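Local coordinates for protein UV damage endonuclease (Sulfolobus acidocaldarius, PDB 3TC3) that probably cleaves DNA at UV-induced and other lesions as a manganese-binding TIM-barrel endonuclease of DNA repair, at residues H264-F273 against D284-K292; I118-N129 against I155-S165. One frame throughout, in Å; residues are numbered along the deposited sequence.

Contact 1 (H264-F273 against D284-K292); sequences HATTINEENF and DIMLEVKDK. With MN (manganese (II) ion), chain C.
Residues 264-268 run beside the turn that follows strand 284-287, and one backbone bond joins them, from K290 N to A265 O (3.0 Å), next to T266-K290, where the CA atoms of the two segments come closest. At one end the H264 ring lies beside the E288 side chain, CE1 3.7 Å from OE1, ring and carboxylate 35° apart. E288 OE1 binds the manganese ion at 2.3 Å, and R78 forms a salt bridge with OE2. A water accepts from both K290 NZ and H264 N; a second, also held by NZ, has only a weak bond to H264 ND1. At the type I turn V289-K292, T267 OG1 donates to D291 OD2 (2.5 Å) on its syn side, 28° out of the carboxylate plane; anti to the backbone N (chi1 -168°), OG1 reaches it although the CB bond leads away. K298 is a further partner. Further in, I268 CG2 packs on V289 CG1 (3.9 Å), and deeper still the F273 ring crosses L287 at about a right angle, CE1 4.1 Å from CD2. The contact joins the loop and first turn of helix 270-279 to strand 283-287 and its following turn, covered by helix 293-305 and beside Y252 of strand 249-252.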
# COMPACT_ATOMS: atom_id res chain seq x y z
N HIS A 264 11.61 -10.03 4.31
CA HIS A 264 11.83 -9.31 3.02
C HIS A 264 13.34 -8.99 2.80
O HIS A 264 14.08 -8.67 3.71
CB HIS A 264 11.12 -7.95 3.03
CG HIS A 264 9.63 -7.99 2.82
ND1 HIS A 264 8.88 -6.86 2.85
CD2 HIS A 264 8.76 -9.04 2.58
CE1 HIS A 264 7.58 -7.16 2.67
NE2 HIS A 264 7.50 -8.50 2.49
N ALA A 265 13.76 -9.14 1.57
CA ALA A 265 15.11 -8.86 1.16
C ALA A 265 15.52 -7.41 1.44
O ALA A 265 14.70 -6.47 1.42
CB ALA A 265 15.25 -9.15 -0.31
N THR A 266 16.84 -7.29 1.68
CA THR A 266 17.37 -5.96 1.95
C THR A 266 17.59 -5.18 0.63
O THR A 266 17.81 -3.96 0.67
CB THR A 266 18.71 -6.05 2.75
OG1 THR A 266 19.51 -7.09 2.24
CG2 THR A 266 18.36 -6.33 4.20
N THR A 267 17.52 -5.89 -0.50
CA THR A 267 17.57 -5.21 -1.81
C THR A 267 17.06 -6.21 -2.84
O THR A 267 17.04 -7.42 -2.54
CB THR A 267 19.08 -4.84 -2.17
OG1 THR A 267 19.10 -3.94 -3.31
CG2 THR A 267 19.92 -6.12 -2.54
N ILE A 268 16.65 -5.74 -4.00
CA ILE A 268 16.23 -6.69 -5.03
C ILE A 268 17.46 -7.30 -5.69
O ILE A 268 18.52 -6.71 -5.79
CB ILE A 268 15.32 -6.10 -6.15
CG1 ILE A 268 16.04 -4.95 -6.88
CG2 ILE A 268 13.99 -5.60 -5.55
CD1 ILE A 268 15.11 -4.55 -8.14
N ASN A 269 17.28 -8.54 -6.14
CA ASN A 269 18.30 -9.17 -6.96
C ASN A 269 17.94 -8.98 -8.44
O ASN A 269 16.82 -9.30 -8.88
CB ASN A 269 18.33 -10.67 -6.60
CG ASN A 269 19.30 -11.43 -7.49
OD1 ASN A 269 19.02 -11.71 -8.66
ND2 ASN A 269 20.47 -11.71 -6.96
N GLU A 270 18.87 -8.40 -9.18
CA GLU A 270 18.52 -8.02 -10.55
C GLU A 270 18.12 -9.21 -11.38
O GLU A 270 17.21 -9.08 -12.23
CB GLU A 270 19.68 -7.29 -11.23
CG GLU A 270 19.58 -7.28 -12.78
CD GLU A 270 20.63 -6.44 -13.48
OE1 GLU A 270 21.60 -5.99 -12.81
OE2 GLU A 270 20.47 -6.17 -14.67
N GLU A 271 18.78 -10.36 -11.22
CA GLU A 271 18.39 -11.48 -12.07
C GLU A 271 16.99 -12.03 -11.67
O GLU A 271 16.23 -12.47 -12.53
CB GLU A 271 19.48 -12.59 -11.99
CG GLU A 271 20.98 -12.05 -11.90
CD GLU A 271 21.33 -11.19 -13.05
OE1 GLU A 271 20.83 -11.56 -14.14
OE2 GLU A 271 22.04 -10.14 -12.90
N ASN A 272 16.68 -12.05 -10.37
CA ASN A 272 15.33 -12.46 -9.91
C ASN A 272 14.29 -11.50 -10.48
O ASN A 272 13.23 -11.91 -10.93
CB ASN A 272 15.24 -12.55 -8.38
CG ASN A 272 15.99 -13.72 -7.83
OD1 ASN A 272 16.19 -14.72 -8.50
ND2 ASN A 272 16.42 -13.62 -6.61
N PHE A 273 14.60 -10.20 -10.42
CA PHE A 273 13.64 -9.22 -10.91
C PHE A 273 13.43 -9.35 -12.40
O PHE A 273 12.27 -9.29 -12.87
CB PHE A 273 14.10 -7.78 -10.49
CG PHE A 273 13.12 -6.72 -10.88
CD1 PHE A 273 11.90 -6.62 -10.21
CD2 PHE A 273 13.40 -5.88 -11.96
CE1 PHE A 273 10.95 -5.62 -10.63
CE2 PHE A 273 12.49 -4.89 -12.34
CZ PHE A 273 11.27 -4.75 -11.68
N ASP A 284 1.50 -2.14 -12.31
CA ASP A 284 2.35 -1.22 -11.50
C ASP A 284 2.95 -2.00 -10.34
O ASP A 284 2.23 -2.68 -9.69
CB ASP A 284 1.47 -0.07 -11.05
CG ASP A 284 1.08 0.84 -12.25
OD1 ASP A 284 1.83 0.82 -13.26
OD2 ASP A 284 0.06 1.49 -12.07
N ILE A 285 4.27 -1.95 -10.24
CA ILE A 285 5.03 -2.83 -9.34
C ILE A 285 5.54 -2.04 -8.11
O ILE A 285 6.35 -1.10 -8.27
CB ILE A 285 6.23 -3.43 -10.04
CG1 ILE A 285 5.82 -4.29 -11.21
CG2 ILE A 285 7.02 -4.35 -9.08
CD1 ILE A 285 7.09 -4.71 -12.11
N MET A 286 5.07 -2.41 -6.92
CA MET A 286 5.56 -1.75 -5.69
C MET A 286 6.64 -2.58 -5.06
O MET A 286 6.41 -3.78 -4.73
CB MET A 286 4.41 -1.69 -4.68
CG MET A 286 4.80 -0.95 -3.34
SD MET A 286 5.49 0.71 -3.56
CE MET A 286 4.10 1.51 -4.39
N LEU A 287 7.86 -2.07 -4.99
CA LEU A 287 8.97 -2.83 -4.37
C LEU A 287 9.00 -2.82 -2.89
O LEU A 287 9.01 -1.73 -2.29
CB LEU A 287 10.34 -2.30 -4.87
CG LEU A 287 10.39 -2.19 -6.38
CD1 LEU A 287 11.73 -1.50 -6.79
CD2 LEU A 287 10.36 -3.61 -7.07
N GLU A 288 8.84 -3.96 -2.27
CA GLU A 288 8.83 -4.00 -0.79
C GLU A 288 10.13 -4.66 -0.33
O GLU A 288 10.25 -5.93 -0.17
CB GLU A 288 7.66 -4.90 -0.34
CG GLU A 288 6.31 -4.29 -0.66
CD GLU A 288 5.17 -5.04 -0.01
OE1 GLU A 288 5.20 -6.30 -0.05
OE2 GLU A 288 4.21 -4.39 0.40
N VAL A 289 11.15 -3.84 -0.46
CA VAL A 289 12.50 -4.29 -0.02
C VAL A 289 13.09 -3.16 0.83
O VAL A 289 12.72 -2.00 0.77
CB VAL A 289 13.38 -4.62 -1.22
CG1 VAL A 289 12.97 -6.01 -1.81
CG2 VAL A 289 13.46 -3.48 -2.26
N LYS A 290 14.11 -3.51 1.61
CA LYS A 290 14.44 -2.60 2.67
C LYS A 290 15.27 -1.41 2.19
O LYS A 290 15.28 -0.40 2.89
CB LYS A 290 15.30 -3.33 3.70
CG LYS A 290 14.51 -4.54 4.35
CD LYS A 290 13.47 -4.06 5.27
CE LYS A 290 12.92 -5.35 5.98
NZ LYS A 290 11.42 -5.29 5.95
N ASP A 291 15.90 -1.49 1.00
CA ASP A 291 16.64 -0.28 0.53
C ASP A 291 15.85 0.64 -0.39
O ASP A 291 16.43 1.62 -0.92
CB ASP A 291 18.00 -0.68 -0.16
CG ASP A 291 17.85 -1.48 -1.43
OD1 ASP A 291 16.68 -1.82 -1.79
OD2 ASP A 291 18.91 -1.75 -2.03
N LYS A 292 14.54 0.40 -0.49
CA LYS A 292 13.60 1.49 -0.97
C LYS A 292 14.06 2.06 -2.31
O LYS A 292 14.09 1.31 -3.31
CB LYS A 292 13.36 2.57 0.10
CG LYS A 292 12.67 1.92 1.30
CD LYS A 292 12.28 2.98 2.37
CE LYS A 292 11.65 2.40 3.62
NZ LYS A 292 10.31 1.75 3.24
MN MN C . 3.12 -7.22 0.12
O HOH W 1 10.82 -4.08 3.14
O HOH W 2 10.56 -8.41 6.45
O HOH W 3 2.35 -5.56 1.66

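Contact 2 (I118-N129 against I155-S165); sequences ISMHPGQYVVLN and IEGKIQIHVGS
S119 and M120 pair in parallel with K158 and I159, and three backbone hydrogen bonds form the ladder: K158 N to I118 O, M120 N to K158 O (2.9 Å) and Q160 N to M120 O, the last nearly straight at 173°. Past P122 the chains separate and water takes over. One water accepts from H162 N (3.0 Å) and donates to V126 O; another accepts from L128 N (2.8 Å). The N129 amide then closes the far end with two bonds to the backbone of S165: OD1 accepts from S165 N (2.8 Å) on an in-plane lone pair, and ND2 donates to S165 O (2.8 Å). Its CG lies between the backbone N and the carbonyl carbon (chi1 73°), which turns the amide to S165. N129 ND2 also reaches S173 O, giving the amide three partners. Q160 O, by contrast, is buried without a hydrogen-bond partner; P122 CD lies 3.2 Å from it, and proline has no N-H to offer. I161 CG2 packs against P122 and V126. On the side toward the metal, H121, in one of two conformers, makes a doubtful offset edge-to-face pair with H162 (planes at 85°). Q160 NE2 donates to the manganese ligands D251 and E195. These bonds are consistent with a second-shell role for Q160, whose amide probably orients both carboxylates, while the paired bonds of N129 tie together the loops beyond the strands.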
# COMPACT_ATOMS: atom_id res chain seq x y z
N ILE A 118 -0.84 6.01 -6.69
CA ILE A 118 -0.63 6.05 -5.21
C ILE A 118 -1.32 4.86 -4.50
O ILE A 118 -2.50 4.51 -4.79
CB ILE A 118 -1.23 7.37 -4.63
CG1 ILE A 118 -0.39 8.60 -5.10
CG2 ILE A 118 -1.27 7.38 -3.12
CD1 ILE A 118 1.11 8.53 -4.70
N SER A 119 -0.63 4.27 -3.56
CA SER A 119 -1.25 3.31 -2.67
C SER A 119 -0.88 3.69 -1.22
O SER A 119 -0.03 4.59 -0.98
CB SER A 119 -0.81 1.88 -2.95
OG SER A 119 0.58 1.76 -2.68
N MET A 120 -1.63 3.12 -0.26
CA MET A 120 -1.27 3.21 1.15
C MET A 120 -1.57 1.85 1.72
O MET A 120 -2.51 1.18 1.30
CB MET A 120 -2.08 4.25 1.93
CG MET A 120 -1.84 5.72 1.38
SD MET A 120 -2.70 6.94 2.46
CE MET A 120 -1.57 6.93 3.88
N HIS A 121 -0.85 1.51 2.82
CA HIS A 121 -1.09 0.20 3.52
C HIS A 121 -1.09 0.53 5.01
O HIS A 121 -0.06 0.72 5.63
CB HIS A 121 0.08 -0.74 3.19
CG HIS A 121 0.08 -2.09 3.90
ND1 HIS A 121 0.49 -2.27 5.16
CD2 HIS A 121 -0.16 -3.37 3.39
CE1 HIS A 121 0.46 -3.59 5.48
NE2 HIS A 121 0.09 -4.27 4.39
N PRO A 122 -2.25 0.50 5.61
CA PRO A 122 -2.33 0.78 7.06
C PRO A 122 -1.61 -0.22 7.95
O PRO A 122 -1.39 0.08 9.12
CB PRO A 122 -3.85 0.77 7.40
CG PRO A 122 -4.45 0.60 6.20
CD PRO A 122 -3.56 0.35 4.99
N GLY A 123 -1.40 -1.43 7.45
CA GLY A 123 -0.67 -2.50 8.24
C GLY A 123 -1.49 -3.25 9.28
O GLY A 123 -2.70 -3.19 9.26
N GLN A 124 -0.78 -4.01 10.12
CA GLN A 124 -1.35 -5.10 10.89
C GLN A 124 -2.37 -4.68 11.88
O GLN A 124 -3.20 -5.52 12.21
CB GLN A 124 -0.16 -5.82 11.64
CG GLN A 124 -0.54 -6.34 13.03
CD GLN A 124 0.48 -7.28 13.56
OE1 GLN A 124 1.52 -6.84 14.05
NE2 GLN A 124 0.23 -8.57 13.42
N TYR A 125 -2.42 -3.43 12.34
CA TYR A 125 -3.50 -3.19 13.28
C TYR A 125 -4.88 -2.94 12.66
O TYR A 125 -5.85 -2.96 13.44
CB TYR A 125 -3.22 -2.29 14.45
CG TYR A 125 -1.96 -2.79 15.23
CD1 TYR A 125 -1.96 -4.02 16.00
CD2 TYR A 125 -0.75 -2.09 15.11
CE1 TYR A 125 -0.82 -4.46 16.64
CE2 TYR A 125 0.39 -2.52 15.77
CZ TYR A 125 0.37 -3.69 16.51
OH TYR A 125 1.55 -4.04 17.15
N VAL A 126 -4.96 -2.83 11.35
CA VAL A 126 -6.29 -2.88 10.74
C VAL A 126 -6.69 -4.35 10.56
O VAL A 126 -6.10 -5.09 9.76
CB VAL A 126 -6.27 -2.10 9.39
CG1 VAL A 126 -7.62 -2.25 8.61
CG2 VAL A 126 -6.02 -0.67 9.77
N VAL A 127 -7.75 -4.70 11.28
CA VAL A 127 -8.26 -6.10 11.22
C VAL A 127 -9.76 -5.97 10.98
O VAL A 127 -10.59 -5.98 11.92
CB VAL A 127 -8.00 -6.87 12.55
CG1 VAL A 127 -8.40 -8.33 12.26
CG2 VAL A 127 -6.51 -6.75 12.95
N LEU A 128 -10.12 -5.83 9.70
CA LEU A 128 -11.50 -5.42 9.36
C LEU A 128 -12.45 -6.55 9.74
O LEU A 128 -13.62 -6.27 10.01
CB LEU A 128 -11.57 -5.07 7.85
CG LEU A 128 -13.05 -4.71 7.46
CD1 LEU A 128 -13.52 -3.41 8.14
CD2 LEU A 128 -12.95 -4.45 5.97
N ASN A 129 -11.94 -7.80 9.75
CA ASN A 129 -12.81 -8.95 10.04
C ASN A 129 -12.61 -9.45 11.46
O ASN A 129 -12.90 -10.63 11.82
CB ASN A 129 -12.51 -10.08 9.06
CG ASN A 129 -11.20 -10.76 9.36
OD1 ASN A 129 -10.34 -10.23 10.08
ND2 ASN A 129 -11.09 -12.04 8.92
N ILE A 155 -7.12 13.14 -4.77
CA ILE A 155 -6.78 12.04 -5.61
C ILE A 155 -7.55 10.76 -5.23
O ILE A 155 -8.31 10.74 -4.22
CB ILE A 155 -5.27 11.76 -5.50
CG1 ILE A 155 -4.92 11.22 -4.09
CG2 ILE A 155 -4.41 13.06 -5.85
CD1 ILE A 155 -3.38 10.89 -3.93
N GLU A 156 -7.42 9.77 -6.10
CA GLU A 156 -8.11 8.48 -5.80
C GLU A 156 -7.18 7.61 -4.96
O GLU A 156 -7.26 7.77 -3.69
CB GLU A 156 -8.58 7.75 -7.05
CG GLU A 156 -9.69 8.50 -7.93
CD GLU A 156 -10.89 9.05 -7.16
OE1 GLU A 156 -11.41 8.43 -6.21
OE2 GLU A 156 -11.37 10.14 -7.57
N GLY A 157 -6.37 6.76 -5.60
CA GLY A 157 -5.42 5.96 -4.80
C GLY A 157 -6.12 4.74 -4.27
O GLY A 157 -7.35 4.65 -4.27
N LYS A 158 -5.33 3.80 -3.85
CA LYS A 158 -5.83 2.56 -3.20
C LYS A 158 -5.36 2.42 -1.78
O LYS A 158 -4.20 2.74 -1.49
CB LYS A 158 -5.40 1.32 -4.00
CG LYS A 158 -6.00 1.30 -5.48
CD LYS A 158 -7.47 1.29 -5.51
CE LYS A 158 -7.96 1.08 -6.99
NZ LYS A 158 -9.40 1.34 -6.97
N ILE A 159 -6.17 1.78 -0.96
CA ILE A 159 -5.81 1.47 0.44
C ILE A 159 -5.82 -0.00 0.50
O ILE A 159 -6.88 -0.64 0.35
CB ILE A 159 -6.89 2.07 1.45
CG1 ILE A 159 -6.95 3.59 1.28
CG2 ILE A 159 -6.49 1.65 2.85
CD1 ILE A 159 -8.25 4.18 2.01
N GLN A 160 -4.64 -0.59 0.73
CA GLN A 160 -4.49 -2.06 0.66
C GLN A 160 -4.45 -2.60 2.09
O GLN A 160 -3.67 -2.14 3.01
CB GLN A 160 -3.21 -2.43 -0.11
CG GLN A 160 -1.98 -2.06 0.48
CD GLN A 160 -0.87 -2.36 -0.55
OE1 GLN A 160 -0.58 -1.46 -1.37
NE2 GLN A 160 -0.37 -3.65 -0.62
N ILE A 161 -5.21 -3.68 2.27
CA ILE A 161 -5.16 -4.39 3.55
C ILE A 161 -5.11 -5.92 3.39
O ILE A 161 -5.38 -6.38 2.32
CB ILE A 161 -6.38 -4.08 4.45
CG1 ILE A 161 -7.67 -4.50 3.75
CG2 ILE A 161 -6.35 -2.57 4.80
CD1 ILE A 161 -8.98 -4.39 4.73
N HIS A 162 -4.62 -6.62 4.43
CA HIS A 162 -4.80 -8.08 4.47
C HIS A 162 -6.19 -8.40 4.92
O HIS A 162 -6.99 -7.56 5.44
CB HIS A 162 -3.77 -8.62 5.45
CG HIS A 162 -2.40 -8.60 4.90
ND1 HIS A 162 -1.37 -8.07 5.57
CD2 HIS A 162 -1.90 -9.04 3.68
CE1 HIS A 162 -0.23 -8.23 4.83
NE2 HIS A 162 -0.56 -8.82 3.68
N VAL A 163 -6.60 -9.67 4.74
CA VAL A 163 -7.92 -10.07 5.13
C VAL A 163 -8.10 -9.92 6.66
O VAL A 163 -9.18 -9.57 7.16
CB VAL A 163 -8.26 -11.51 4.60
CG1 VAL A 163 -9.57 -11.89 5.14
CG2 VAL A 163 -8.33 -11.44 3.11
N GLY A 164 -7.03 -10.28 7.35
CA GLY A 164 -7.05 -10.04 8.76
C GLY A 164 -6.91 -11.32 9.61
O GLY A 164 -5.98 -12.14 9.47
N SER A 165 -7.89 -11.52 10.49
CA SER A 165 -7.91 -12.62 11.45
C SER A 165 -8.42 -13.92 10.84
O SER A 165 -9.26 -13.87 9.96
CB SER A 165 -8.88 -12.09 12.54
OG SER A 165 -9.24 -13.08 13.46
O HOH W 4 -8.11 -6.41 7.80
O HOH W 5 -4.32 -5.28 7.14

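From the N terminus, contact 2 comes first: after strand 117-120 and its loop, helix 133-153 carries the chain back, and strand 158-162 closes the loop beside strand 117-120. Contact 1 opens about 100 residues later and closes a shorter loop through helix 270-279, so the two lie in series and neither encloses nor crosses the other. Their centres are 21 Å apart, yet both belong to the same closed parallel barrel and touch inside it, M286 CE lying 3.9 Å from S119 OG. They also converge on the metal site, which contact 1 supplies with a ligand and contact 2 reaches from the second shell.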